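Local structure of potential RNA-dependent RNA polymerase (5I62) at residues P159-M164 and N211-Q216; D266-P271 and G381-L386; R243-F248 and D410-G415; K10-P15 and S142-F147. The protein catalyses RNA-templated RNA synthesis from ribonucleoside triphosphates, serving both transcription and genome replication in a human picobirnavirus. All coordinates share one frame; numbering follows the deposited sequence.

In the fold
Interactions 1 and 4 lie on the same side of the chain's centre, in what topology suggests are the fingers, their centres about 16 Å apart; interaction 3 lies on the opposite side. The centre of interaction 2, in the probable palm, is about 17 Å from the chain's centre, nearer than the other three. Interactions 1, 2 and 4 are buried, whereas interaction 3 is partly buried. Chemistry follows structure: the strand and helix of interaction 1 meet through an arginine stem and a water, and the loops of interaction 2 through a histidine ring and another water. Interactions 3 and 4 use direct hydrogen bonds to backbone atoms, with a water as well in interaction 4. Interactions 1 and 4 both border strand 168-173.

Interaction 1: P159-M164 and N211-Q216; sequences PCDVYM and NIRELQ
Arg213 lies alongside Val162 and carries the largest share of the contact, where strand 160-164 crosses helix 211-216 almost at right angles (89° between their directions, 8.7 Å between the segment axes). Its CB is already against the strand, 3.9 Å from Val162 CG2. CG goes on past the same methyl, with Val162 CG2 at 3.8 Å, and also faces Cys160 SG; the side chains of Val162 and Arg213 run in opposite senses. Arg213 CD then comes to 4.0 Å from the carbonyl oxygen Cys160 O. Bends at both chi2 (-69°) and chi3 turn the chain back, leaving the aliphatic stem on the strand and the guanidinium between two bonded partners, while NE makes a long, weak ion pair with Glu129. On one branch, Arg213 NH1 donates to Gln216 OE1 at 2.8 Å in a nearly straight bond (174°). On the other, Arg213 NH2 donates to a water at 2.9 Å. Both partners lie at the edge, in the guanidinium plane, and together limit its rotation. That water gives its own protons to Asp161 OD1 and Val162 O, each 2.6 Å away, and so replaces a direct salt bridge: Asp161 OD1 stays 4.4 Å from Arg213 NH2, and the firm ion pair of Asp161 is with Arg296. The strand pairs with strand 168-173, onto whose Met171 Val162 also packs. Helix 208-228 is held from elsewhere by Trp293, which bonds to Arg213 O, and by helix 129-135, on which Ile212 and Gln216 rest.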
loop_
_atom_site.group_PDB
_atom_site.type_symbol
_atom_site.label_atom_id
_atom_site.label_comp_id
_atom_site.label_asym_id
_atom_site.label_seq_id
_atom_site.Cartn_x
_atom_site.Cartn_y
_atom_site.Cartn_z
ATOM N N PRO A 159 -26.646 10.604 -7.250
ATOM C CA PRO A 159 -25.493 11.237 -7.891
ATOM C C PRO A 159 -24.828 12.250 -6.968
ATOM O O PRO A 159 -25.496 12.829 -6.099
ATOM C CB PRO A 159 -26.109 11.917 -9.119
ATOM C CG PRO A 159 -27.473 12.302 -8.640
ATOM C CD PRO A 159 -27.917 11.128 -7.789
ATOM N N CYS A 160 -23.524 12.439 -7.131
ATOM C CA CYS A 160 -22.772 13.319 -6.257
ATOM C C CYS A 160 -21.844 14.206 -7.076
ATOM O O CYS A 160 -21.458 13.881 -8.198
ATOM C CB CYS A 160 -21.975 12.539 -5.190
ATOM S SG CYS A 160 -20.781 11.323 -5.827
ATOM N N ASP A 161 -21.525 15.353 -6.485
ATOM C CA ASP A 161 -20.621 16.349 -7.040
ATOM C C ASP A 161 -19.768 16.821 -5.878
ATOM O O ASP A 161 -20.319 17.194 -4.838
ATOM C CB ASP A 161 -21.400 17.514 -7.664
ATOM C CG ASP A 161 -20.493 18.583 -8.265
ATOM O OD1 ASP A 161 -19.413 18.238 -8.786
ATOM O OD2 ASP A 161 -20.867 19.773 -8.213
ATOM N N VAL A 162 -18.440 16.756 -6.016
ATOM C CA VAL A 162 -17.530 17.165 -4.948
ATOM C C VAL A 162 -16.531 18.175 -5.499
ATOM O O VAL A 162 -16.110 18.069 -6.654
ATOM C CB VAL A 162 -16.805 15.950 -4.304
ATOM C CG1 VAL A 162 -17.809 14.932 -3.735
ATOM C CG2 VAL A 162 -15.872 15.258 -5.315
ATOM N N TYR A 163 -16.164 19.161 -4.680
ATOM C CA TYR A 163 -15.180 20.152 -5.099
ATOM C C TYR A 163 -14.731 20.940 -3.884
ATOM O O TYR A 163 -15.441 20.995 -2.878
ATOM C CB TYR A 163 -15.731 21.101 -6.180
ATOM C CG TYR A 163 -16.990 21.857 -5.781
ATOM C CD1 TYR A 163 -18.248 21.330 -6.054
ATOM C CD2 TYR A 163 -16.923 23.096 -5.149
ATOM C CE1 TYR A 163 -19.410 22.017 -5.714
ATOM C CE2 TYR A 163 -18.077 23.786 -4.794
ATOM C CZ TYR A 163 -19.316 23.238 -5.082
ATOM O OH TYR A 163 -20.466 23.918 -4.739
ATOM N N MET A 164 -13.540 21.539 -3.989
ATOM C CA MET A 164 -13.041 22.432 -2.956
ATOM C C MET A 164 -13.615 23.827 -3.151
ATOM O O MET A 164 -13.705 24.329 -4.272
ATOM C CB MET A 164 -11.515 22.489 -2.968
ATOM C CG MET A 164 -10.838 21.125 -2.723
ATOM S SD MET A 164 -11.209 20.402 -1.093
ATOM C CE MET A 164 -10.673 21.696 0.021
ATOM N N ASN A 211 -14.408 9.396 -3.052
ATOM C CA ASN A 211 -13.816 8.192 -3.632
ATOM C C ASN A 211 -14.526 7.780 -4.925
ATOM O O ASN A 211 -13.875 7.367 -5.889
ATOM C CB ASN A 211 -13.837 7.047 -2.620
ATOM C CG ASN A 211 -12.647 7.069 -1.675
ATOM O OD1 ASN A 211 -11.599 7.667 -1.966
ATOM N ND2 ASN A 211 -12.799 6.417 -0.549
ATOM N N ILE A 212 -15.860 7.878 -4.968
ATOM C CA ILE A 212 -16.583 7.614 -6.217
ATOM C C ILE A 212 -16.090 8.530 -7.338
ATOM O O ILE A 212 -15.784 8.079 -8.448
ATOM C CB ILE A 212 -18.103 7.774 -6.009
ATOM C CG1 ILE A 212 -18.633 6.730 -5.031
ATOM C CG2 ILE A 212 -18.833 7.689 -7.360
ATOM C CD1 ILE A 212 -20.096 7.001 -4.580
ATOM N N ARG A 213 -16.039 9.838 -7.081
ATOM C CA ARG A 213 -15.638 10.758 -8.137
ATOM C C ARG A 213 -14.198 10.495 -8.576
ATOM O O ARG A 213 -13.896 10.503 -9.776
ATOM C CB ARG A 213 -15.815 12.198 -7.670
ATOM C CG ARG A 213 -17.282 12.654 -7.697
ATOM C CD ARG A 213 -17.705 12.748 -9.127
ATOM N NE ARG A 213 -17.434 14.060 -9.667
ATOM C CZ ARG A 213 -17.102 14.329 -10.923
ATOM N NH1 ARG A 213 -16.956 13.370 -11.820
ATOM N NH2 ARG A 213 -16.900 15.589 -11.264
ATOM N N GLU A 214 -13.295 10.277 -7.619
ATOM C CA GLU A 214 -11.910 9.951 -7.963
ATOM C C GLU A 214 -11.840 8.698 -8.831
ATOM O O GLU A 214 -11.175 8.681 -9.874
ATOM C CB GLU A 214 -11.087 9.748 -6.697
ATOM C CG GLU A 214 -10.860 10.981 -5.862
ATOM C CD GLU A 214 -10.169 10.616 -4.559
ATOM O OE1 GLU A 214 -10.506 9.550 -3.981
ATOM O OE2 GLU A 214 -9.305 11.384 -4.116
ATOM N N LEU A 215 -12.556 7.645 -8.429
ATOM C CA LEU A 215 -12.428 6.362 -9.106
ATOM C C LEU A 215 -13.060 6.355 -10.488
ATOM O O LEU A 215 -12.784 5.442 -11.270
ATOM C CB LEU A 215 -13.023 5.249 -8.247
ATOM C CG LEU A 215 -12.235 4.888 -6.984
ATOM C CD1 LEU A 215 -13.002 3.862 -6.161
ATOM C CD2 LEU A 215 -10.868 4.347 -7.333
ATOM N N GLN A 216 -13.902 7.343 -10.814
ATOM C CA GLN A 216 -14.363 7.465 -12.193
ATOM C C GLN A 216 -13.187 7.574 -13.166
ATOM O O GLN A 216 -13.329 7.241 -14.348
ATOM C CB GLN A 216 -15.274 8.678 -12.351
ATOM C CG GLN A 216 -16.654 8.534 -11.722
ATOM C CD GLN A 216 -17.488 9.757 -11.997
ATOM O OE1 GLN A 216 -17.462 10.721 -11.229
ATOM N NE2 GLN A 216 -18.186 9.758 -13.131
HETATM O O HOH W 1 -17.123 17.071 -8.801
#

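Interaction 2: D266-P271 and G381-L386; sequences DQHFNP and GLDMNL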
loop_
_atom_site.group_PDB
_atom_site.type_symbol
_atom_site.label_atom_id
_atom_site.label_comp_id
_atom_site.label_asym_id
_atom_site.label_seq_id
_atom_site.Cartn_x
_atom_site.Cartn_y
_atom_site.Cartn_z
ATOM N N ASP A 266 4.166 9.828 1.057
ATOM C CA ASP A 266 2.850 10.455 0.983
ATOM C C ASP A 266 2.898 11.875 1.530
ATOM O O ASP A 266 2.362 12.813 0.924
ATOM C CB ASP A 266 1.819 9.638 1.780
ATOM C CG ASP A 266 1.577 8.245 1.203
ATOM O OD1 ASP A 266 2.169 7.892 0.167
ATOM O OD2 ASP A 266 0.777 7.494 1.805
ATOM N N GLN A 267 3.525 12.032 2.697
ATOM C CA GLN A 267 3.559 13.318 3.382
ATOM C C GLN A 267 4.293 14.374 2.560
ATOM O O GLN A 267 3.968 15.562 2.643
ATOM C CB GLN A 267 4.212 13.163 4.752
ATOM C CG GLN A 267 3.463 12.282 5.776
ATOM C CD GLN A 267 3.765 10.794 5.653
ATOM O OE1 GLN A 267 4.072 10.290 4.571
ATOM N NE2 GLN A 267 3.693 10.088 6.779
ATOM N N HIS A 268 5.285 13.965 1.778
ATOM C CA HIS A 268 6.094 14.895 1.003
ATOM C C HIS A 268 5.572 15.094 -0.409
ATOM O O HIS A 268 6.225 15.783 -1.207
ATOM C CB HIS A 268 7.547 14.406 0.928
ATOM C CG HIS A 268 8.304 14.524 2.214
ATOM N ND1 HIS A 268 8.221 13.582 3.213
ATOM C CD2 HIS A 268 9.183 15.458 2.652
ATOM C CE1 HIS A 268 8.994 13.943 4.222
ATOM N NE2 HIS A 268 9.589 15.076 3.907
ATOM N N PHE A 269 4.437 14.485 -0.758
ATOM C CA PHE A 269 3.934 14.553 -2.134
ATOM C C PHE A 269 3.310 15.934 -2.327
ATOM O O PHE A 269 2.100 16.134 -2.223
ATOM C CB PHE A 269 2.956 13.412 -2.407
ATOM C CG PHE A 269 2.846 13.040 -3.854
ATOM C CD1 PHE A 269 3.808 12.235 -4.460
ATOM C CD2 PHE A 269 1.793 13.500 -4.614
ATOM C CE1 PHE A 269 3.710 11.897 -5.803
ATOM C CE2 PHE A 269 1.692 13.177 -5.969
ATOM C CZ PHE A 269 2.638 12.366 -6.558
ATOM N N ASN A 270 4.172 16.893 -2.656
ATOM C CA ASN A 270 3.914 18.324 -2.534
ATOM C C ASN A 270 3.281 18.860 -3.823
ATOM O O ASN A 270 3.077 18.126 -4.782
ATOM C CB ASN A 270 5.230 19.010 -2.183
ATOM C CG ASN A 270 6.312 18.730 -3.224
ATOM O OD1 ASN A 270 6.065 18.797 -4.427
ATOM N ND2 ASN A 270 7.506 18.402 -2.753
ATOM N N PRO A 271 2.958 20.161 -3.879
ATOM C CA PRO A 271 2.280 20.691 -5.072
ATOM C C PRO A 271 3.100 20.585 -6.344
ATOM O O PRO A 271 2.520 20.582 -7.428
ATOM C CB PRO A 271 2.009 22.157 -4.705
ATOM C CG PRO A 271 1.852 22.129 -3.194
ATOM C CD PRO A 271 2.906 21.131 -2.756
ATOM N N GLY A 381 11.823 18.119 -3.164
ATOM C CA GLY A 381 11.208 18.181 -1.852
ATOM C C GLY A 381 10.904 16.834 -1.243
ATOM O O GLY A 381 10.072 16.758 -0.336
ATOM N N LEU A 382 11.553 15.771 -1.710
ATOM C CA LEU A 382 11.328 14.427 -1.201
ATOM C C LEU A 382 12.444 14.033 -0.245
ATOM O O LEU A 382 13.585 14.478 -0.373
ATOM C CB LEU A 382 11.215 13.426 -2.351
ATOM C CG LEU A 382 10.149 13.868 -3.352
ATOM C CD1 LEU A 382 10.243 13.047 -4.638
ATOM C CD2 LEU A 382 8.735 13.745 -2.688
ATOM N N ASP A 383 12.105 13.192 0.719
ATOM C CA ASP A 383 13.017 12.804 1.781
ATOM C C ASP A 383 13.457 11.365 1.570
ATOM O O ASP A 383 12.623 10.488 1.332
ATOM C CB ASP A 383 12.355 12.967 3.149
ATOM C CG ASP A 383 13.358 12.982 4.287
ATOM O OD1 ASP A 383 14.478 13.506 4.096
ATOM O OD2 ASP A 383 13.017 12.479 5.379
ATOM N N MET A 384 14.767 11.140 1.636
ATOM C CA MET A 384 15.384 9.834 1.470
ATOM C C MET A 384 16.612 9.787 2.376
ATOM O O MET A 384 17.337 10.770 2.507
ATOM C CB MET A 384 15.798 9.561 0.015
ATOM C CG MET A 384 14.722 9.814 -1.050
ATOM S SD MET A 384 15.344 9.641 -2.744
ATOM C CE MET A 384 15.484 7.866 -2.923
ATOM N N ASN A 385 16.823 8.646 3.001
ATOM C CA ASN A 385 17.964 8.376 3.876
ATOM C C ASN A 385 18.881 7.471 3.056
ATOM O O ASN A 385 18.515 6.345 2.707
ATOM C CB ASN A 385 17.435 7.762 5.184
ATOM C CG ASN A 385 18.481 7.166 6.092
ATOM O OD1 ASN A 385 19.680 7.262 5.871
ATOM N ND2 ASN A 385 17.995 6.496 7.140
ATOM N N LEU A 386 20.034 8.008 2.661
ATOM C CA LEU A 386 20.951 7.251 1.816
ATOM C C LEU A 386 21.203 5.854 2.378
ATOM O O LEU A 386 21.395 4.891 1.623
ATOM C CB LEU A 386 22.259 8.019 1.669
ATOM C CG LEU A 386 23.276 7.362 0.731
ATOM C CD1 LEU A 386 22.633 6.978 -0.598
ATOM C CD2 LEU A 386 24.470 8.263 0.506
HETATM O O HOH W 2 8.072 18.697 0.116
#
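Gly381 meets two residues of 266-271. Its CA rests 3.8 Å from Asn270 ND2, and its carbonyl oxygen, Gly381 O, lies near the plane of the His268 ring at the edge, 3.4 Å from His268 CD2. A water links Gly381 to Asn270, accepting from Asn270 ND2 at 2.9 Å and donating to Gly381 O at 2.8 Å; Asn270 ND2 also bonds to His380 O, while Asn270 OD1 caps the N-terminus of helix 271-284. Leu382 follows, with CD2 at 3.6 Å from His268 O and 3.9 Å from His268 CB, while it also packs on Leu338. By its topology this is the palm of the polymerase: strand 257-261 and the turn after it, up to Asp266, carry an Asp-x4-Asp pattern that fits motif A, and an inverse gamma turn follows at Phe269, whereas 381-386 leads from helix 370-378 to edge strand 390-392. Asp383 comes next, placing CB over one face of the His268 ring as a CH-pi contact, 3.8 Å from the centroid and 25° off the normal. A chi1 of -163° carries the carboxylate past the ring, its plane turned 32° from it, and leaves CB over the face. Lys264 O and Lys101 NZ hold ND1 and NE2 of His268.

Interaction 3: R243-F248 and D410-G415; sequences RITKMF and DGMCVG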
loop_
_atom_site.group_PDB
_atom_site.type_symbol
_atom_site.label_atom_id
_atom_site.label_comp_id
_atom_site.label_asym_id
_atom_site.label_seq_id
_atom_site.Cartn_x
_atom_site.Cartn_y
_atom_site.Cartn_z
ATOM N N ARG A 243 9.506 -8.849 -15.005
ATOM C CA ARG A 243 10.217 -7.620 -15.335
ATOM C C ARG A 243 11.546 -7.517 -14.588
ATOM O O ARG A 243 12.532 -7.015 -15.144
ATOM C CB ARG A 243 9.349 -6.397 -15.072
ATOM C CG ARG A 243 9.964 -5.131 -15.658
ATOM C CD ARG A 243 8.937 -4.149 -16.153
ATOM N NE ARG A 243 8.025 -4.717 -17.145
ATOM C CZ ARG A 243 6.929 -4.095 -17.583
ATOM N NH1 ARG A 243 6.627 -2.886 -17.117
ATOM N NH2 ARG A 243 6.133 -4.675 -18.477
ATOM N N ILE A 244 11.596 -7.968 -13.328
ATOM C CA ILE A 244 12.883 -8.056 -12.624
ATOM C C ILE A 244 13.882 -8.850 -13.460
ATOM O O ILE A 244 15.045 -8.453 -13.627
ATOM C CB ILE A 244 12.720 -8.711 -11.238
ATOM C CG1 ILE A 244 11.833 -7.881 -10.300
ATOM C CG2 ILE A 244 14.100 -8.964 -10.608
ATOM C CD1 ILE A 244 12.409 -6.545 -9.944
ATOM N N THR A 245 13.442 -10.004 -13.970
ATOM C CA THR A 245 14.291 -10.853 -14.802
ATOM C C THR A 245 14.820 -10.085 -16.015
ATOM O O THR A 245 16.018 -10.126 -16.315
ATOM C CB THR A 245 13.513 -12.098 -15.251
ATOM O OG1 THR A 245 12.894 -12.747 -14.126
ATOM C CG2 THR A 245 14.447 -13.089 -15.955
ATOM N N LYS A 246 13.935 -9.379 -16.719
ATOM C CA LYS A 246 14.348 -8.619 -17.899
ATOM C C LYS A 246 15.321 -7.509 -17.533
ATOM O O LYS A 246 16.249 -7.218 -18.300
ATOM C CB LYS A 246 13.120 -8.051 -18.615
ATOM C CG LYS A 246 12.255 -9.124 -19.279
ATOM C CD LYS A 246 13.163 -10.025 -20.136
ATOM C CE LYS A 246 12.524 -11.369 -20.467
ATOM N NZ LYS A 246 11.374 -11.258 -21.414
ATOM N N MET A 247 15.140 -6.902 -16.355
ATOM C CA MET A 247 16.054 -5.861 -15.896
ATOM C C MET A 247 17.464 -6.418 -15.722
ATOM O O MET A 247 18.453 -5.793 -16.139
ATOM C CB MET A 247 15.523 -5.256 -14.591
ATOM C CG MET A 247 16.376 -4.104 -14.044
ATOM S SD MET A 247 15.888 -3.673 -12.348
ATOM C CE MET A 247 16.441 -5.160 -11.503
ATOM N N PHE A 248 17.574 -7.613 -15.138
ATOM C CA PHE A 248 18.884 -8.239 -15.018
ATOM C C PHE A 248 19.440 -8.649 -16.380
ATOM O O PHE A 248 20.651 -8.536 -16.619
ATOM C CB PHE A 248 18.813 -9.434 -14.077
ATOM C CG PHE A 248 18.887 -9.055 -12.630
ATOM C CD1 PHE A 248 20.036 -8.469 -12.120
ATOM C CD2 PHE A 248 17.814 -9.253 -11.788
ATOM C CE1 PHE A 248 20.116 -8.099 -10.783
ATOM C CE2 PHE A 248 17.889 -8.894 -10.444
ATOM C CZ PHE A 248 19.033 -8.305 -9.949
ATOM N N ASP A 410 12.087 -21.793 -13.720
ATOM C CA ASP A 410 11.627 -21.746 -15.113
ATOM C C ASP A 410 12.045 -20.441 -15.786
ATOM O O ASP A 410 11.275 -19.809 -16.507
ATOM C CB ASP A 410 10.115 -21.956 -15.217
ATOM C CG ASP A 410 9.692 -23.369 -14.830
ATOM O OD1 ASP A 410 10.544 -24.284 -14.889
ATOM O OD2 ASP A 410 8.508 -23.569 -14.472
ATOM N N GLY A 411 13.278 -20.027 -15.522
ATOM C CA GLY A 411 13.855 -18.857 -16.146
ATOM C C GLY A 411 13.484 -17.518 -15.540
ATOM O O GLY A 411 13.952 -16.486 -16.035
ATOM N N MET A 412 12.668 -17.483 -14.491
ATOM C CA MET A 412 12.256 -16.212 -13.900
ATOM C C MET A 412 12.979 -15.971 -12.579
ATOM O O MET A 412 13.105 -16.885 -11.761
ATOM C CB MET A 412 10.741 -16.172 -13.671
ATOM C CG MET A 412 9.900 -16.318 -14.941
ATOM S SD MET A 412 10.243 -14.986 -16.119
ATOM C CE MET A 412 9.467 -15.643 -17.600
ATOM N N CYS A 413 13.402 -14.724 -12.350
ATOM C CA CYS A 413 13.964 -14.321 -11.058
ATOM C C CYS A 413 12.813 -14.109 -10.079
ATOM O O CYS A 413 12.387 -12.982 -9.816
ATOM C CB CYS A 413 14.804 -13.054 -11.179
ATOM S SG CYS A 413 16.281 -13.199 -12.220
ATOM N N VAL A 414 12.313 -15.221 -9.530
ATOM C CA VAL A 414 11.122 -15.175 -8.683
ATOM C C VAL A 414 11.411 -14.457 -7.362
ATOM O O VAL A 414 12.527 -14.484 -6.841
ATOM C CB VAL A 414 10.582 -16.592 -8.422
ATOM C CG1 VAL A 414 10.072 -17.218 -9.709
ATOM C CG2 VAL A 414 11.667 -17.469 -7.808
ATOM N N GLY A 415 10.375 -13.826 -6.805
ATOM C CA GLY A 415 10.539 -13.050 -5.588
ATOM C C GLY A 415 10.415 -13.915 -4.341
ATOM O O GLY A 415 9.452 -14.665 -4.186
#
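Thr245 turns its hydroxyl to the backbone N of Cys413, and the other side chains of the contact are arranged around this pair. The arrangement joins helix 237-250 to the loop between strands 401-404 and 416-417; the helix borders strands 355-357 and 257-261 of what is, by its topology, the palm sheet, its Ile244 and Phe248 touching Gln355 and Val257 of those strands. Cys413 is the centre of an inverse gamma turn in the loop. Thr245 OG1 sits beside its own backbone N (chi1 -51°), a position from which it can both bond to Asp241 O one helical turn earlier and accept from the loop. The latter bond, from Cys413 N to Thr245 OG1, is 2.7 Å long and close to straight at 166°. The other branch, Thr245 CG2, points to the preceding part of the loop and packs 3.4 Å from Gly411 O. Met412 stands to one side, its bent chain bringing SD to 4.0 Å from Thr245 OG1. Cys413 turns its side chain onto the helix at Ile244, Thr245 and Phe248: its CB lies 3.5 Å from Thr245 OG1 and 4.2 Å from Ile244 CG2, while Cys413 SG lies 4.0 Å from Thr245 CA. The sulfur also makes an oblique sulfur-aromatic contact with Phe248, 57° off the ring normal and 5.3 Å from the centroid. Cys413 O bonds to His403, and Gly415 N to Asp241. The nearest ring atom to Cys413 SG is Phe248 CD2, at 4.3 Å.

Interaction 4: K10-P15 and S142-F147; sequences KYFNIP and SGSPYF
Asn13 and Tyr11 are hydrogen-bonded to Pro145 and Ser144 respectively, pairing the chain that leaves helix 5-11 with the loop that joins helices 129-135 and 150-157, in what topology suggests is the fingers region. In the first bond, Asn13 N donates to Pro145 O at 2.8 Å and 175°. In the second, Ser144 OG donates to Tyr11 O at 3.1 Å, in the carbonyl plane. The peptide before Pro145 is cis; the hydroxyl on one side of it and the carbonyl on the other both bond to 11-13. The same two acceptors also have CA-H...O contacts: Pro145 CA is 3.3 Å from Tyr11 O, and Phe12 CA is 3.3 Å from Pro145 O. Phe12 and Pro145 have the nearest CA atoms of the two segments, 3.9 Å apart. In apolar contact, Phe12 CE1 meets Ser144 CA at 3.8 Å; the Phe12 side chain also touches Leu19 of helix 17-28 and Val183. Tyr11 turns away to Tyr315, and Pro145 packs on Met171 and Trp178 of the neighbouring sheet. An edge contact of the Asn13 amide with Tyr146 is the remaining kind. With CG anti to the backbone N (chi1 -173°), Asn13 swings its amide to the edge of the Tyr146 ring, the planes 71° apart; Lys156 makes a cation-pi contact with that ring. A water accepts from Asn13 ND2 at 3.0 Å and donates to Tyr146 O, and Asn13 ND2 lies 3.6 Å from Tyr146 CD1.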
loop_
_atom_site.group_PDB
_atom_site.type_symbol
_atom_site.label_atom_id
_atom_site.label_comp_id
_atom_site.label_asym_id
_atom_site.label_seq_id
_atom_site.Cartn_x
_atom_site.Cartn_y
_atom_site.Cartn_z
ATOM N N LYS A 10 -22.803 19.098 10.035
ATOM C CA LYS A 10 -22.781 19.329 8.597
ATOM C C LYS A 10 -21.718 18.494 7.895
ATOM O O LYS A 10 -21.752 18.372 6.664
ATOM C CB LYS A 10 -22.551 20.807 8.291
ATOM C CG LYS A 10 -23.621 21.728 8.847
ATOM C CD LYS A 10 -23.261 23.181 8.561
ATOM C CE LYS A 10 -24.255 24.121 9.256
ATOM N NZ LYS A 10 -25.657 23.664 8.989
ATOM N N TYR A 11 -20.778 17.937 8.656
ATOM C CA TYR A 11 -19.777 16.997 8.173
ATOM C C TYR A 11 -20.213 15.553 8.349
ATOM O O TYR A 11 -19.876 14.700 7.524
ATOM C CB TYR A 11 -18.455 17.208 8.912
ATOM C CG TYR A 11 -17.775 18.512 8.577
ATOM C CD1 TYR A 11 -18.155 19.692 9.190
ATOM C CD2 TYR A 11 -16.733 18.553 7.652
ATOM C CE1 TYR A 11 -17.530 20.894 8.877
ATOM C CE2 TYR A 11 -16.101 19.741 7.343
ATOM C CZ TYR A 11 -16.504 20.907 7.954
ATOM O OH TYR A 11 -15.875 22.097 7.641
ATOM N N PHE A 12 -20.957 15.251 9.418
ATOM C CA PHE A 12 -21.385 13.888 9.685
ATOM C C PHE A 12 -22.865 13.838 10.007
ATOM O O PHE A 12 -23.430 14.767 10.578
ATOM C CB PHE A 12 -20.588 13.261 10.821
ATOM C CG PHE A 12 -19.133 13.147 10.513
ATOM C CD1 PHE A 12 -18.658 12.060 9.794
ATOM C CD2 PHE A 12 -18.265 14.167 10.843
ATOM C CE1 PHE A 12 -17.324 11.960 9.463
ATOM C CE2 PHE A 12 -16.909 14.076 10.504
ATOM C CZ PHE A 12 -16.455 12.972 9.818
ATOM N N ASN A 13 -23.469 12.728 9.631
ATOM C CA ASN A 13 -24.868 12.451 9.913
ATOM C C ASN A 13 -24.974 12.124 11.398
ATOM O O ASN A 13 -24.460 11.098 11.843
ATOM C CB ASN A 13 -25.331 11.297 9.032
ATOM C CG ASN A 13 -26.826 11.046 9.122
ATOM O OD1 ASN A 13 -27.635 11.973 9.041
ATOM N ND2 ASN A 13 -27.193 9.787 9.274
ATOM N N ILE A 14 -25.581 13.030 12.179
ATOM C CA ILE A 14 -25.607 12.976 13.665
ATOM C C ILE A 14 -27.072 12.864 14.107
ATOM O O ILE A 14 -27.898 13.643 13.643
ATOM C CB ILE A 14 -24.943 14.252 14.303
ATOM C CG1 ILE A 14 -23.466 14.395 13.911
ATOM C CG2 ILE A 14 -25.077 14.294 15.827
ATOM C CD1 ILE A 14 -22.614 13.167 14.186
ATOM N N PRO A 15 -27.385 11.944 15.036
ATOM C CA PRO A 15 -26.419 11.165 15.813
ATOM C C PRO A 15 -25.852 9.938 15.092
ATOM O O PRO A 15 -26.418 9.433 14.122
ATOM C CB PRO A 15 -27.229 10.734 17.063
ATOM C CG PRO A 15 -28.681 11.185 16.802
ATOM C CD PRO A 15 -28.770 11.541 15.351
ATOM N N SER A 142 -18.038 4.087 4.604
ATOM C CA SER A 142 -18.412 5.153 3.684
ATOM C C SER A 142 -17.813 6.499 4.058
ATOM O O SER A 142 -18.036 7.480 3.338
ATOM C CB SER A 142 -19.945 5.279 3.618
ATOM O OG SER A 142 -20.456 5.731 4.868
ATOM N N GLY A 143 -17.083 6.574 5.164
ATOM C CA GLY A 143 -16.561 7.828 5.639
ATOM C C GLY A 143 -17.649 8.878 5.841
ATOM O O GLY A 143 -18.826 8.588 6.119
ATOM N N SER A 144 -17.229 10.117 5.687
ATOM C CA SER A 144 -18.084 11.287 5.757
ATOM C C SER A 144 -19.172 11.237 4.666
ATOM O O SER A 144 -18.865 10.885 3.528
ATOM C CB SER A 144 -17.166 12.514 5.613
ATOM O OG SER A 144 -17.854 13.693 5.345
ATOM N N PRO A 145 -20.444 11.560 4.999
ATOM C CA PRO A 145 -21.020 11.902 6.303
ATOM C C PRO A 145 -21.653 10.750 7.101
ATOM O O PRO A 145 -21.868 10.894 8.308
ATOM C CB PRO A 145 -22.120 12.897 5.932
ATOM C CG PRO A 145 -22.678 12.303 4.685
ATOM C CD PRO A 145 -21.430 11.769 3.920
ATOM N N TYR A 146 -21.977 9.638 6.454
ATOM C CA TYR A 146 -22.757 8.605 7.128
ATOM C C TYR A 146 -21.921 7.661 7.977
ATOM O O TYR A 146 -22.456 7.086 8.924
ATOM C CB TYR A 146 -23.558 7.778 6.125
ATOM C CG TYR A 146 -24.598 8.606 5.400
ATOM C CD1 TYR A 146 -25.700 9.131 6.084
ATOM C CD2 TYR A 146 -24.476 8.866 4.043
ATOM C CE1 TYR A 146 -26.656 9.902 5.422
ATOM C CE2 TYR A 146 -25.411 9.639 3.375
ATOM C CZ TYR A 146 -26.503 10.151 4.073
ATOM O OH TYR A 146 -27.429 10.906 3.404
ATOM N N PHE A 147 -20.640 7.476 7.665
ATOM C CA PHE A 147 -19.778 6.575 8.439
ATOM C C PHE A 147 -20.433 5.202 8.643
ATOM O O PHE A 147 -20.488 4.663 9.752
ATOM C CB PHE A 147 -19.399 7.202 9.779
ATOM C CG PHE A 147 -18.079 6.713 10.322
ATOM C CD1 PHE A 147 -16.876 7.190 9.810
ATOM C CD2 PHE A 147 -18.042 5.774 11.345
ATOM C CE1 PHE A 147 -15.654 6.729 10.316
ATOM C CE2 PHE A 147 -16.839 5.317 11.849
ATOM C CZ PHE A 147 -15.647 5.799 11.339
HETATM O O HOH W 3 -25.170 7.655 9.618
#